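Local atomic coordinates of transcription regulator (Lactobacillus plantarum WCFS1, PDB entry 3CLK), a protein that probably binds DNA and regulates transcription as a dimer, with a periplasmic-binding-protein-like domain that is likely to sense a small effector molecule. Residues N118-E123 with S216-D221. Residues are numbered along the deposited sequence; the frame is centred on the assembly and turned at random.
Sequences NLLINE and SIVSID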
loop_
_atom_site.group_PDB
_atom_site.type_symbol
_atom_site.label_atom_id
_atom_site.label_comp_id
_atom_site.label_asym_id
_atom_site.label_seq_id
_atom_site.Cartn_x
_atom_site.Cartn_y
_atom_site.Cartn_z
ATOM N N ASN B 118 4.444 -2.489 -26.947
ATOM C CA ASN B 118 5.406 -3.200 -27.784
ATOM C C ASN B 118 5.806 -4.529 -27.161
ATOM O O ASN B 118 6.119 -5.483 -27.874
ATOM C CB ASN B 118 6.651 -2.341 -28.031
ATOM C CG ASN B 118 6.461 -1.369 -29.179
ATOM O OD1 ASN B 118 7.210 -0.399 -29.324
ATOM N ND2 ASN B 118 5.460 -1.633 -30.013
ATOM N N LEU B 119 5.798 -4.594 -25.833
ATOM C CA LEU B 119 6.152 -5.830 -25.145
ATOM C C LEU B 119 5.218 -6.948 -25.626
ATOM O O LEU B 119 5.660 -8.076 -25.878
ATOM C CB LEU B 119 6.042 -5.643 -23.625
ATOM C CG LEU B 119 6.635 -6.735 -22.720
ATOM C CD1 LEU B 119 6.804 -6.200 -21.303
ATOM C CD2 LEU B 119 5.737 -7.972 -22.736
ATOM N N LEU B 120 3.930 -6.636 -25.759
ATOM C CA LEU B 120 2.957 -7.623 -26.228
ATOM C C LEU B 120 3.102 -7.831 -27.739
ATOM O O LEU B 120 3.048 -8.962 -28.225
ATOM C CB LEU B 120 1.524 -7.173 -25.893
ATOM C CG LEU B 120 1.159 -7.122 -24.400
ATOM C CD1 LEU B 120 -0.213 -6.478 -24.202
ATOM C CD2 LEU B 120 1.162 -8.529 -23.837
ATOM N N ILE B 121 3.292 -6.742 -28.481
ATOM C CA ILE B 121 3.450 -6.838 -29.928
ATOM C C ILE B 121 4.635 -7.739 -30.270
ATOM O O ILE B 121 4.550 -8.571 -31.174
ATOM C CB ILE B 121 3.671 -5.449 -30.573
ATOM C CG1 ILE B 121 2.381 -4.625 -30.500
ATOM C CG2 ILE B 121 4.096 -5.616 -32.028
ATOM C CD1 ILE B 121 2.570 -3.144 -30.851
ATOM N N ASN B 122 5.742 -7.572 -29.552
ATOM C CA ASN B 122 6.921 -8.393 -29.808
ATOM C C ASN B 122 6.712 -9.856 -29.409
ATOM O O ASN B 122 7.481 -10.741 -29.814
ATOM C CB ASN B 122 8.135 -7.802 -29.093
ATOM C CG ASN B 122 8.552 -6.463 -29.685
ATOM O OD1 ASN B 122 8.291 -6.190 -30.857
ATOM N ND2 ASN B 122 9.215 -5.636 -28.890
ATOM N N GLU B 123 5.675 -10.109 -28.613
ATOM C CA GLU B 123 5.348 -11.471 -28.201
ATOM C C GLU B 123 4.315 -12.051 -29.168
ATOM O O GLU B 123 3.783 -13.136 -28.947
ATOM C CB GLU B 123 4.802 -11.497 -26.767
ATOM C CG GLU B 123 5.858 -11.181 -25.705
ATOM C CD GLU B 123 6.353 -12.412 -24.969
ATOM O OE1 GLU B 123 5.631 -12.904 -24.071
ATOM O OE2 GLU B 123 7.464 -12.891 -25.286
ATOM N N SER B 216 -2.781 -12.383 -22.159
ATOM C CA SER B 216 -1.570 -11.830 -21.561
ATOM C C SER B 216 -1.938 -10.497 -20.920
ATOM O O SER B 216 -2.775 -9.760 -21.447
ATOM C CB SER B 216 -0.487 -11.585 -22.622
ATOM O OG SER B 216 0.151 -12.785 -23.028
ATOM N N ILE B 217 -1.308 -10.190 -19.790
ATOM C CA ILE B 217 -1.554 -8.929 -19.094
ATOM C C ILE B 217 -0.231 -8.272 -18.738
ATOM O O ILE B 217 0.650 -8.924 -18.190
ATOM C CB ILE B 217 -2.339 -9.131 -17.774
ATOM C CG1 ILE B 217 -3.729 -9.701 -18.062
ATOM C CG2 ILE B 217 -2.435 -7.799 -17.029
ATOM C CD1 ILE B 217 -4.524 -10.034 -16.810
ATOM N N VAL B 218 -0.098 -6.986 -19.063
ATOM C CA VAL B 218 1.098 -6.211 -18.740
ATOM C C VAL B 218 0.661 -5.076 -17.808
ATOM O O VAL B 218 -0.206 -4.262 -18.154
ATOM C CB VAL B 218 1.746 -5.591 -19.998
ATOM C CG1 VAL B 218 2.889 -4.679 -19.590
ATOM C CG2 VAL B 218 2.268 -6.703 -20.920
ATOM N N SER B 219 1.268 -5.018 -16.628
ATOM C CA SER B 219 0.925 -4.000 -15.652
ATOM C C SER B 219 1.876 -2.807 -15.711
ATOM O O SER B 219 3.043 -2.945 -16.074
ATOM C CB SER B 219 0.954 -4.618 -14.245
ATOM O OG SER B 219 0.581 -3.679 -13.259
ATOM N N ILE B 220 1.365 -1.627 -15.379
ATOM C CA ILE B 220 2.198 -0.427 -15.348
ATOM C C ILE B 220 2.391 -0.088 -13.876
ATOM O O ILE B 220 1.426 -0.078 -13.114
ATOM C CB ILE B 220 1.528 0.773 -16.052
ATOM C CG1 ILE B 220 1.464 0.522 -17.560
ATOM C CG2 ILE B 220 2.333 2.056 -15.803
ATOM C CD1 ILE B 220 0.597 1.539 -18.291
ATOM N N ASP B 221 3.646 0.161 -13.507
ATOM C CA ASP B 221 4.100 0.521 -12.155
ATOM C C ASP B 221 5.118 -0.483 -11.615
ATOM O O ASP B 221 6.245 -0.107 -11.303
ATOM C CB ASP B 221 2.934 0.687 -11.162
ATOM C CG ASP B 221 2.178 2.004 -11.358
ATOM O OD1 ASP B 221 2.761 2.968 -11.904
ATOM O OD2 ASP B 221 1.002 2.081 -10.958
#
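Leu120 and Val218 meet through methyl groups; no flat group takes part in the contact. The two side chains reach toward each other tip to tip. CG2 of Val218 lies 3.6 Å from CD2 of Leu120 and 3.7 Å from Leu120 CG, so it bears on the fork of the leucine. CD2 of Leu120 also lies 3.7 Å from CB of Ser216. This methyl therefore touches two residues of the strand that face the helix, while Ile217 between them points away. With CG anti to the carbonyl carbon (chi1 -67°), Leu120 directs its fork at the valine. Leu119 makes a looser, oblique approach, with its CD2 4.1 Å from Val218 CG2. Its CG is instead anti to the backbone N (chi1 -168°), and this brings the branch to the same valine methyl. Ser216 is buried, and its OG is hydrogen-bonded to the backbone N of Ala279. The contact thus seats the C-terminal part of helix 109-121 on strand 216-219, one of the inner strands of the mixed sheet. Leu120 also touches Ile128 of strand 128-131. Val218 touches Thr278 in a loop. On the other face of the sheet Ile217 packs on helix 194-206. Helices thus lie on both faces, as in periplasmic-binding-protein-like domains.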